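Local structure of outer membrane porin protein 32 (Delftia acidovorans, 2FGQ) at residues A[94-99]-A[139-144]; A[148-153]-A[174-179]; A[185-190]-A[206-211]; A[45-50]-A[79-84]. The protein forms trimeric, anion-selective channels through the outer membrane, and binds D-malate in the channel. One frame throughout, in Å; residues are numbered along the deposited sequence.

Contact 1: A[94-99]-A[139-144]; sequences LVPTSQ and SYYTPN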
loop_
_atom_site.group_PDB
_atom_site.type_symbol
_atom_site.label_atom_id
_atom_site.label_comp_id
_atom_site.label_asym_id
_atom_site.label_seq_id
_atom_site.Cartn_x
_atom_site.Cartn_y
_atom_site.Cartn_z
ATOM N N LEU A 94 8.140 14.384 9.772
ATOM C CA LEU A 94 9.432 14.889 10.254
ATOM C C LEU A 94 9.274 15.587 11.596
ATOM O O LEU A 94 8.325 16.347 11.795
ATOM C CB LEU A 94 10.041 15.886 9.262
ATOM C CG LEU A 94 10.445 15.309 7.904
ATOM C CD1 LEU A 94 10.715 16.478 6.976
ATOM C CD2 LEU A 94 11.644 14.448 8.065
ATOM N N VAL A 95 10.169 15.296 12.529
ATOM C CA VAL A 95 10.166 16.057 13.786
ATOM C C VAL A 95 10.746 17.456 13.510
ATOM O O VAL A 95 11.436 17.643 12.533
ATOM C CB VAL A 95 10.959 15.333 14.910
ATOM C CG1 VAL A 95 10.268 14.004 15.236
ATOM C CG2 VAL A 95 12.416 15.129 14.565
ATOM N N PRO A 96 10.412 18.450 14.346
ATOM C CA PRO A 96 10.845 19.824 14.025
ATOM C C PRO A 96 12.347 19.976 13.883
ATOM O O PRO A 96 12.792 20.736 13.034
ATOM C CB PRO A 96 10.298 20.638 15.196
ATOM C CG PRO A 96 9.182 19.857 15.706
ATOM C CD PRO A 96 9.549 18.412 15.542
ATOM N N THR A 97 13.117 19.268 14.696
ATOM C CA THR A 97 14.574 19.397 14.637
ATOM C C THR A 97 15.143 18.908 13.297
ATOM O O THR A 97 15.976 19.592 12.706
ATOM C CB THR A 97 15.208 18.663 15.834
ATOM O OG1 THR A 97 14.563 17.399 16.058
ATOM C CG2 THR A 97 14.991 19.499 17.099
ATOM N N SER A 98 14.660 17.785 12.777
ATOM C CA SER A 98 15.148 17.326 11.490
ATOM C C SER A 98 14.593 18.162 10.341
ATOM O O SER A 98 15.332 18.488 9.410
ATOM C CB SER A 98 14.835 15.849 11.254
ATOM O OG SER A 98 13.446 15.694 11.081
ATOM N N GLN A 99 13.316 18.526 10.418
ATOM C CA GLN A 99 12.686 19.328 9.376
ATOM C C GLN A 99 13.480 20.608 9.124
ATOM O O GLN A 99 13.764 20.978 7.985
ATOM C CB GLN A 99 11.237 19.646 9.702
ATOM C CG GLN A 99 10.518 20.232 8.488
ATOM C CD GLN A 99 9.097 20.511 8.736
ATOM O OE1 GLN A 99 8.238 19.719 8.365
ATOM N NE2 GLN A 99 8.817 21.660 9.336
ATOM N N SER A 139 3.048 18.668 16.589
ATOM C CA SER A 139 4.014 19.748 16.432
ATOM C C SER A 139 3.327 21.086 16.323
ATOM O O SER A 139 2.158 21.181 15.908
ATOM C CB SER A 139 4.877 19.584 15.218
ATOM O OG SER A 139 5.617 18.402 15.249
ATOM N N TYR A 140 4.058 22.104 16.740
ATOM C CA TYR A 140 3.621 23.489 16.655
ATOM C C TYR A 140 4.756 24.291 16.023
ATOM O O TYR A 140 5.887 24.251 16.496
ATOM C CB TYR A 140 3.259 24.046 18.033
ATOM C CG TYR A 140 3.059 25.544 18.003
ATOM C CD1 TYR A 140 2.148 26.120 17.115
ATOM C CD2 TYR A 140 3.804 26.391 18.812
ATOM C CE1 TYR A 140 1.999 27.476 17.005
ATOM C CE2 TYR A 140 3.659 27.763 18.697
ATOM C CZ TYR A 140 2.752 28.296 17.814
ATOM O OH TYR A 140 2.622 29.671 17.757
ATOM N N TYR A 141 4.423 25.022 14.975
ATOM C CA TYR A 141 5.329 25.924 14.255
ATOM C C TYR A 141 4.799 27.342 14.349
ATOM O O TYR A 141 3.645 27.629 14.022
ATOM C CB TYR A 141 5.489 25.508 12.783
ATOM C CG TYR A 141 6.148 24.190 12.651
ATOM C CD1 TYR A 141 5.408 23.012 12.541
ATOM C CD2 TYR A 141 7.541 24.112 12.615
ATOM C CE1 TYR A 141 6.044 21.783 12.442
ATOM C CE2 TYR A 141 8.189 22.883 12.461
ATOM C CZ TYR A 141 7.420 21.716 12.384
ATOM O OH TYR A 141 8.060 20.494 12.252
ATOM N N THR A 142 5.646 28.232 14.847
ATOM C CA THR A 142 5.272 29.644 14.938
ATOM C C THR A 142 5.297 30.296 13.585
ATOM O O THR A 142 5.948 29.807 12.651
ATOM C CB THR A 142 6.236 30.453 15.841
ATOM O OG1 THR A 142 7.508 30.601 15.198
ATOM C CG2 THR A 142 6.514 29.778 17.190
ATOM N N PRO A 143 4.657 31.452 13.466
ATOM C CA PRO A 143 4.933 32.312 12.323
ATOM C C PRO A 143 6.412 32.785 12.369
ATOM O O PRO A 143 7.152 32.618 13.361
ATOM C CB PRO A 143 3.972 33.502 12.533
ATOM C CG PRO A 143 2.940 33.009 13.514
ATOM C CD PRO A 143 3.718 32.070 14.408
ATOM N N ASN A 144 6.841 33.346 11.260
ATOM C CA ASN A 144 8.140 34.042 11.198
ATOM C C ASN A 144 7.828 35.524 11.461
ATOM O O ASN A 144 7.118 36.153 10.668
ATOM C CB ASN A 144 8.801 33.819 9.850
ATOM C CG ASN A 144 10.145 34.536 9.710
ATOM O OD1 ASN A 144 10.302 35.688 10.152
ATOM N ND2 ASN A 144 11.105 33.874 9.060
HETATM O O HOH W 1 6.911 18.258 12.959
#
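In the long loop that folds back into the porin barrel between strands 86-90 and 137-141, the feature that narrows porin channels, Pro96 and Gln99 of the short helix 96-101 meet Tyr141 on the wall. The Tyr141 side chain crosses Pro96 at about a right angle, its OH 3.7 Å from Pro96 CG and its CE2 4.1 Å from Pro96 CB. Gln99 comes obliquely. Its CG lies anti to the backbone N (chi1 -168°), and the extended chain carries the amide to the ring with the two planes 22° apart, NE2 3.4 Å from Tyr141 CZ. NE2 also nears Tyr141 OH, but at an angle too poor for a hydrogen bond; the other end of the amide, OE1, is held by Arg89. A water ties loop to wall, donating to the carbonyl O of Leu94, whose side chain touches the bound D-malate, and bonding to the hydroxyls of Ser139 and Tyr141. With an alanine in place of Tyr141, Pro96 and the Gln99 amide would probably lose the ring they pack on, and the water one of its three partners. Those partners, Leu94 O, Ser139 OG and Tyr141 OH, are each 2.6 Å from the water oxygen.

Contact 2: A[148-153]-A[174-179]; sequences FNAGFG and GYVAYD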
loop_
_atom_site.group_PDB
_atom_site.type_symbol
_atom_site.label_atom_id
_atom_site.label_comp_id
_atom_site.label_asym_id
_atom_site.label_seq_id
_atom_site.Cartn_x
_atom_site.Cartn_y
_atom_site.Cartn_z
ATOM N N PHE A 148 12.557 35.761 13.006
ATOM C CA PHE A 148 12.595 34.775 14.077
ATOM C C PHE A 148 11.461 33.792 13.947
ATOM O O PHE A 148 10.321 34.169 13.708
ATOM C CB PHE A 148 12.594 35.449 15.453
ATOM C CG PHE A 148 13.828 36.263 15.702
ATOM C CD1 PHE A 148 15.018 35.648 16.049
ATOM C CD2 PHE A 148 13.810 37.634 15.502
ATOM C CE1 PHE A 148 16.184 36.385 16.229
ATOM C CE2 PHE A 148 14.973 38.377 15.687
ATOM C CZ PHE A 148 16.156 37.739 16.046
ATOM N N ASN A 149 11.793 32.523 14.165
ATOM C CA ASN A 149 10.790 31.472 14.012
ATOM C C ASN A 149 11.205 30.280 14.859
ATOM O O ASN A 149 12.369 30.092 15.141
ATOM C CB ASN A 149 10.596 31.074 12.530
ATOM C CG ASN A 149 11.858 30.524 11.874
ATOM O OD1 ASN A 149 11.995 29.288 11.690
ATOM N ND2 ASN A 149 12.771 31.418 11.457
ATOM N N ALA A 150 10.228 29.476 15.258
ATOM C CA ALA A 150 10.509 28.327 16.121
ATOM C C ALA A 150 9.544 27.195 15.845
ATOM O O ALA A 150 8.480 27.383 15.272
ATOM C CB ALA A 150 10.429 28.705 17.589
ATOM N N GLY A 151 9.944 26.012 16.276
ATOM C CA GLY A 151 9.123 24.819 16.127
ATOM C C GLY A 151 9.339 23.886 17.307
ATOM O O GLY A 151 10.436 23.852 17.892
ATOM N N PHE A 152 8.270 23.181 17.697
ATOM C CA PHE A 152 8.267 22.353 18.879
ATOM C C PHE A 152 7.441 21.098 18.615
ATOM O O PHE A 152 6.427 21.157 17.958
ATOM C CB PHE A 152 7.617 23.090 20.046
ATOM C CG PHE A 152 8.163 24.452 20.277
ATOM C CD1 PHE A 152 9.261 24.634 21.094
ATOM C CD2 PHE A 152 7.575 25.555 19.666
ATOM C CE1 PHE A 152 9.778 25.912 21.284
ATOM C CE2 PHE A 152 8.071 26.822 19.863
ATOM C CZ PHE A 152 9.176 26.986 20.663
ATOM N N GLY A 153 7.907 19.976 19.140
ATOM C CA GLY A 153 7.200 18.720 18.950
ATOM C C GLY A 153 7.268 17.833 20.166
ATOM O O GLY A 153 8.236 17.863 20.929
ATOM N N GLY A 174 12.741 20.700 19.766
ATOM C CA GLY A 174 12.358 21.891 19.069
ATOM C C GLY A 174 13.563 22.674 18.617
ATOM O O GLY A 174 14.703 22.279 18.851
ATOM N N TYR A 175 13.279 23.796 17.977
ATOM C CA TYR A 175 14.326 24.673 17.497
ATOM C C TYR A 175 13.898 26.124 17.596
ATOM O O TYR A 175 12.728 26.455 17.630
ATOM C CB TYR A 175 14.702 24.371 16.039
ATOM C CG TYR A 175 13.628 24.666 15.038
ATOM C CD1 TYR A 175 13.436 25.956 14.501
ATOM C CD2 TYR A 175 12.802 23.642 14.603
ATOM C CE1 TYR A 175 12.410 26.196 13.575
ATOM C CE2 TYR A 175 11.822 23.858 13.704
ATOM C CZ TYR A 175 11.590 25.116 13.202
ATOM O OH TYR A 175 10.606 25.240 12.251
ATOM N N VAL A 176 14.910 26.972 17.658
ATOM C CA VAL A 176 14.776 28.395 17.398
ATOM C C VAL A 176 15.657 28.747 16.197
ATOM O O VAL A 176 16.709 28.145 15.970
ATOM C CB VAL A 176 15.160 29.238 18.639
ATOM C CG1 VAL A 176 14.164 29.012 19.751
ATOM C CG2 VAL A 176 16.596 28.999 19.102
ATOM N N ALA A 177 15.207 29.714 15.414
ATOM C CA ALA A 177 15.869 30.069 14.184
ATOM C C ALA A 177 15.636 31.518 13.790
ATOM O O ALA A 177 14.728 32.194 14.312
ATOM C CB ALA A 177 15.406 29.189 13.076
ATOM N N TYR A 178 16.510 31.967 12.908
ATOM C CA TYR A 178 16.404 33.253 12.231
ATOM C C TYR A 178 16.516 32.969 10.729
ATOM O O TYR A 178 17.503 32.370 10.284
ATOM C CB TYR A 178 17.516 34.196 12.716
ATOM C CG TYR A 178 17.428 35.535 12.028
ATOM C CD1 TYR A 178 16.576 36.517 12.485
ATOM C CD2 TYR A 178 18.148 35.784 10.889
ATOM C CE1 TYR A 178 16.457 37.751 11.816
ATOM C CE2 TYR A 178 18.018 36.993 10.200
ATOM C CZ TYR A 178 17.190 37.981 10.677
ATOM O OH TYR A 178 17.080 39.170 9.974
ATOM N N ASP A 179 15.527 33.420 9.958
ATOM C CA ASP A 179 15.485 33.244 8.519
ATOM C C ASP A 179 14.953 34.512 7.909
ATOM O O ASP A 179 13.792 34.856 8.131
ATOM C CB ASP A 179 14.529 32.103 8.167
ATOM C CG ASP A 179 15.112 30.781 8.495
ATOM O OD1 ASP A 179 14.852 30.286 9.617
ATOM O OD2 ASP A 179 15.873 30.189 7.690
HETATM O O HOH W 2 10.157 27.521 11.102
#
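Four backbone hydrogen bonds join Phe148-Gly153 to Gly174-Asp179 as antiparallel barrel strands, two in the pair Asn149-Ala177 and two in Gly151-Tyr175; the shortest runs from Tyr175 N to Gly151 O, 2.8 Å. The aromatic contacts fall on both faces of the sheet. Tyr175, with CG between its backbone N and carbonyl carbon (chi1 67°), folds its ring across the neighbouring strand, so that Gly151 N sits 3.5 Å above the ring plane over its centre and Gly151 CA makes a CH-pi contact. This cover of a glycine by a cross-strand aromatic ring is known as aromatic rescue of glycine; a CB on Gly151 would clash with the ring. On the face of Ala150 and Val176, the edge of Tyr178 points at the face of Phe148 in a T-shaped stack, centroids 5.1 Å apart and planes at 66°. Polar links are made by Asn149: ND2 gives a straight bond of 3.0 Å to the anti lone pair of Asp179 OD1, while OD1 accepts from a water that also bonds Tyr175 OH. A serine in place of Tyr175 would probably uncover the Gly151 backbone and leave that water without its phenol partner. Asp179 OD2 is hydrogen-bonded to Ser184 OG, and OD1 also takes a salt bridge from Lys100, whose helix, 96-101, packs on Tyr175 and Ala177 from the channel side; strands 137-141 and 183-196 flank the pair.

Contact 3: A[185-190]-A[206-211]; sequences ASLGLA and ITLGAS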
loop_
_atom_site.group_PDB
_atom_site.type_symbol
_atom_site.label_atom_id
_atom_site.label_comp_id
_atom_site.label_asym_id
_atom_site.label_seq_id
_atom_site.Cartn_x
_atom_site.Cartn_y
_atom_site.Cartn_z
ATOM N N ALA A 185 19.832 30.635 10.174
ATOM C CA ALA A 185 20.565 29.960 11.236
ATOM C C ALA A 185 19.559 29.335 12.201
ATOM O O ALA A 185 18.537 29.926 12.489
ATOM C CB ALA A 185 21.429 30.939 11.977
ATOM N N SER A 186 19.890 28.164 12.715
ATOM C CA SER A 186 18.974 27.433 13.574
ATOM C C SER A 186 19.723 26.641 14.622
ATOM O O SER A 186 20.776 26.080 14.333
ATOM C CB SER A 186 18.120 26.421 12.774
ATOM O OG SER A 186 17.556 26.957 11.583
ATOM N N LEU A 187 19.122 26.549 15.806
ATOM C CA LEU A 187 19.597 25.705 16.887
ATOM C C LEU A 187 18.476 24.756 17.284
ATOM O O LEU A 187 17.394 25.196 17.647
ATOM C CB LEU A 187 19.999 26.544 18.098
ATOM C CG LEU A 187 20.354 25.749 19.370
ATOM C CD1 LEU A 187 21.616 24.950 19.173
ATOM C CD2 LEU A 187 20.477 26.722 20.544
ATOM N N GLY A 188 18.754 23.453 17.180
ATOM C CA GLY A 188 17.813 22.413 17.537
ATOM C C GLY A 188 18.294 21.592 18.725
ATOM O O GLY A 188 19.481 21.332 18.887
ATOM N N LEU A 189 17.349 21.181 19.550
ATOM C CA LEU A 189 17.617 20.327 20.708
ATOM C C LEU A 189 16.483 19.293 20.797
ATOM O O LEU A 189 15.311 19.635 20.669
ATOM C CB LEU A 189 17.576 21.152 21.999
ATOM C CG LEU A 189 18.503 22.353 22.203
ATOM C CD1 LEU A 189 18.054 23.172 23.438
ATOM C CD2 LEU A 189 19.834 21.804 22.414
ATOM N N ALA A 190 16.854 18.033 21.009
ATOM C CA ALA A 190 15.862 16.980 21.119
ATOM C C ALA A 190 16.326 15.839 22.006
ATOM O O ALA A 190 17.502 15.537 22.103
ATOM C CB ALA A 190 15.574 16.420 19.738
ATOM N N ILE A 206 21.879 17.704 19.813
ATOM C CA ILE A 206 21.972 19.148 19.701
ATOM C C ILE A 206 22.565 19.454 18.330
ATOM O O ILE A 206 23.580 18.867 17.933
ATOM C CB ILE A 206 22.788 19.753 20.851
ATOM C CG1 ILE A 206 22.840 21.273 20.692
ATOM C CG2 ILE A 206 24.171 19.237 20.831
ATOM C CD1 ILE A 206 23.303 22.006 21.905
ATOM N N THR A 207 21.939 20.362 17.607
ATOM C CA THR A 207 22.300 20.646 16.227
ATOM C C THR A 207 22.300 22.148 15.964
ATOM O O THR A 207 21.375 22.842 16.360
ATOM C CB THR A 207 21.289 19.992 15.259
ATOM O OG1 THR A 207 21.061 18.638 15.633
ATOM C CG2 THR A 207 21.857 19.937 13.848
ATOM N N LEU A 208 23.361 22.655 15.339
ATOM C CA LEU A 208 23.462 24.050 14.952
ATOM C C LEU A 208 23.722 24.134 13.467
ATOM O O LEU A 208 24.618 23.484 12.993
ATOM C CB LEU A 208 24.603 24.715 15.752
ATOM C CG LEU A 208 24.801 26.203 15.504
ATOM C CD1 LEU A 208 23.650 27.021 16.019
ATOM C CD2 LEU A 208 26.126 26.680 16.139
ATOM N N GLY A 209 22.945 24.928 12.732
ATOM C CA GLY A 209 23.164 25.074 11.309
ATOM C C GLY A 209 23.075 26.533 10.909
ATOM O O GLY A 209 22.391 27.313 11.556
ATOM N N ALA A 210 23.793 26.892 9.849
ATOM C CA ALA A 210 23.728 28.256 9.297
ATOM C C ALA A 210 24.047 28.232 7.830
ATOM O O ALA A 210 24.793 27.368 7.365
ATOM C CB ALA A 210 24.688 29.189 10.013
ATOM N N SER A 211 23.495 29.188 7.103
ATOM C CA SER A 211 23.800 29.315 5.691
ATOM C C SER A 211 23.616 30.748 5.242
ATOM O O SER A 211 22.881 31.516 5.843
ATOM C CB SER A 211 22.927 28.410 4.815
ATOM O OG SER A 211 21.531 28.691 4.932
#
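Ile206 and Leu189 face each other as a non-hydrogen-bonded pair in the beta hairpin of strands 183-196 and 199-213, part of the wall of the 16-stranded porin barrel. Ile206 CB begins the contact, 3.9 Å from Leu189 CD2. With CG1 anti to the backbone N (chi1 -179°) and the chain extended beyond it, the branch runs alongside Leu189, both side chains pointing the same way. Ile206 CG1 closes to 3.5 Å on Leu189 CD2. On its other contacts, Ile206 CG1 lies 3.8 Å from Gly188 O, with Leu187 CD1 more distant. The tip, Ile206 CD1, ends 3.5 Å from the same Leu189 CD2, so one methyl covers the length of the branch. Further along this face Ala185 and Ala210 pair through their CB atoms; here the hairpin presents an apolar surface, as barrel walls do toward lipid. Between these pairs the backbone is held by two bonds in Ser186-Gly209 and two in Gly188-Thr207, among them Gly188 N to Thr207 O, 2.8 Å. On the channel-facing side Ser186 OG bonds Tyr104 and Lys100, which belong to the inward-folded loop, and Thr207 OG1 bonds Gln224 on the next strand. Back on the face of Ile206 and Leu189, Leu208 CD1 rests 3.5 Å from the carbonyl Ser186 O.

Contact 4: A[45-50]-A[79-84]; sequences EDLGGG and VSLSGN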
loop_
_atom_site.group_PDB
_atom_site.type_symbol
_atom_site.label_atom_id
_atom_site.label_comp_id
_atom_site.label_asym_id
_atom_site.label_seq_id
_atom_site.Cartn_x
_atom_site.Cartn_y
_atom_site.Cartn_z
ATOM N N GLU A 45 -8.277 23.759 3.482
ATOM C CA GLU A 45 -9.630 24.272 3.470
ATOM C C GLU A 45 -9.666 25.570 4.281
ATOM O O GLU A 45 -9.261 25.592 5.418
ATOM C CB GLU A 45 -10.568 23.279 4.153
ATOM C CG GLU A 45 -12.019 23.740 4.190
ATOM C CD GLU A 45 -12.928 22.881 5.071
ATOM O OE1 GLU A 45 -12.436 21.917 5.691
ATOM O OE2 GLU A 45 -14.145 23.196 5.165
ATOM N N ASP A 46 -10.217 26.619 3.692
ATOM C CA ASP A 46 -10.422 27.892 4.399
ATOM C C ASP A 46 -11.668 27.778 5.257
ATOM O O ASP A 46 -12.754 27.513 4.732
ATOM C CB ASP A 46 -10.588 28.988 3.325
ATOM C CG ASP A 46 -10.694 30.376 3.887
ATOM O OD1 ASP A 46 -10.761 30.572 5.108
ATOM O OD2 ASP A 46 -10.717 31.372 3.127
ATOM N N LEU A 47 -11.525 27.966 6.566
ATOM C CA LEU A 47 -12.612 27.833 7.519
ATOM C C LEU A 47 -13.217 29.171 7.876
ATOM O O LEU A 47 -14.178 29.217 8.635
ATOM C CB LEU A 47 -12.151 27.152 8.805
ATOM C CG LEU A 47 -11.525 25.757 8.616
ATOM C CD1 LEU A 47 -11.012 25.222 9.942
ATOM C CD2 LEU A 47 -12.514 24.803 8.040
ATOM N N GLY A 48 -12.666 30.224 7.317
ATOM C CA GLY A 48 -13.104 31.574 7.628
ATOM C C GLY A 48 -12.317 32.120 8.789
ATOM O O GLY A 48 -11.668 31.393 9.552
ATOM N N GLY A 49 -12.311 33.447 8.896
ATOM C CA GLY A 49 -11.666 34.097 10.010
ATOM C C GLY A 49 -10.171 33.877 10.063
ATOM O O GLY A 49 -9.608 33.925 11.141
ATOM N N GLY A 50 -9.542 33.614 8.917
ATOM C CA GLY A 50 -8.121 33.365 8.824
ATOM C C GLY A 50 -7.661 31.960 9.259
ATOM O O GLY A 50 -6.467 31.667 9.235
ATOM N N VAL A 79 -2.874 15.908 9.893
ATOM C CA VAL A 79 -3.998 16.831 9.807
ATOM C C VAL A 79 -3.606 18.037 10.649
ATOM O O VAL A 79 -2.891 17.913 11.646
ATOM C CB VAL A 79 -5.327 16.150 10.255
ATOM C CG1 VAL A 79 -5.271 15.571 11.695
ATOM C CG2 VAL A 79 -6.526 17.088 10.101
ATOM N N SER A 80 -4.049 19.204 10.209
ATOM C CA SER A 80 -3.560 20.429 10.830
ATOM C C SER A 80 -4.586 21.528 10.894
ATOM O O SER A 80 -5.541 21.551 10.146
ATOM C CB SER A 80 -2.346 20.980 10.073
ATOM O OG SER A 80 -2.678 21.235 8.712
ATOM N N LEU A 81 -4.305 22.489 11.754
ATOM C CA LEU A 81 -4.966 23.785 11.738
ATOM C C LEU A 81 -3.894 24.850 11.692
ATOM O O LEU A 81 -2.875 24.714 12.328
ATOM C CB LEU A 81 -5.829 23.992 12.995
ATOM C CG LEU A 81 -7.121 23.212 13.117
ATOM C CD1 LEU A 81 -7.743 23.532 14.491
ATOM C CD2 LEU A 81 -8.098 23.519 11.991
ATOM N N SER A 82 -4.154 25.894 10.929
ATOM C CA SER A 82 -3.196 26.962 10.754
ATOM C C SER A 82 -3.898 28.288 10.655
ATOM O O SER A 82 -5.078 28.366 10.346
ATOM C CB SER A 82 -2.353 26.712 9.535
ATOM O OG SER A 82 -3.109 26.737 8.357
ATOM N N GLY A 83 -3.139 29.334 10.905
ATOM C CA GLY A 83 -3.696 30.669 10.945
ATOM C C GLY A 83 -2.646 31.653 11.369
ATOM O O GLY A 83 -1.452 31.376 11.255
ATOM N N ASN A 84 -3.089 32.773 11.937
ATOM C CA ASN A 84 -2.128 33.800 12.322
ATOM C C ASN A 84 -1.252 33.392 13.519
ATOM O O ASN A 84 -0.218 33.997 13.775
ATOM C CB ASN A 84 -2.797 35.178 12.502
ATOM C CG ASN A 84 -3.755 35.286 13.677
ATOM O OD1 ASN A 84 -4.483 36.316 13.777
ATOM N ND2 ASN A 84 -3.764 34.318 14.573
HETATM O O HOH W 3 -5.823 33.248 11.912
#
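Leu47 and Leu81 meet through one methyl each, CD1 of Leu47 lying 3.9 Å from CD2 of Leu81, with the two side chains crossing at about a right angle. In Leu47, CG beside the backbone N (chi1 -57°) and an extended chi2 send CD1 toward Leu81. The second touch is made by backbone: Gly50 O receives a CA-H...O contact from Gly83 CA at 3.4 Å. Gly83 has no side chain, and a CB there would sit tight against this same oxygen. A water spans the remaining distance, accepting from Asn84 N at 2.8 Å and donating only weakly to Gly50 O. The two segments are not sheet neighbours. Strand 51-60 of the porin barrel lies between them, bonding Glu45 through Ala53 on one flank and Ser80 and Ser82 through Gly54 and Lys52 on the other; the leucines reach toward each other over it, both packing on Ala53. Each segment ends in a tight turn, which in porins lies at the periplasmic rim. The first turn is shaped by an Asx turn, Gly48 N bonding Asp46 OD1 at 2.9 Å from above the carboxylate plane, and by Gly48, Gly49 and Gly50, all with positive phi. Farther out stands the second subunit of the trimer: its Ser283 packs on Leu47 and its Ile328 on Leu81, while the Glu45 carboxylate is hydrogen-bonded by Ser283 and Thr286 of that subunit.

How the contacts relate
Contacts 2 and 3 are wall pairings of adjacent strands, stitched by backbone bonds and joined to each other by Val176 O to Leu187 N. Contact 1 relies on water and side-chain packing; its strand 137-141 also borders contact 2, where Tyr175 packs on Tyr141. Helix 96-101 serves three of them, since Thr97 also touches Gly188 of contact 3. All three are partly buried; contacts 2 and 3 turn one face of the wall toward the inward loop, and contact 1 is where that loop meets the wall. Contact 4, whose centre lies 29 Å from that of contact 3, is a sparse surface contact between next-nearest strands, and belongs to the subunit interface instead of the channel.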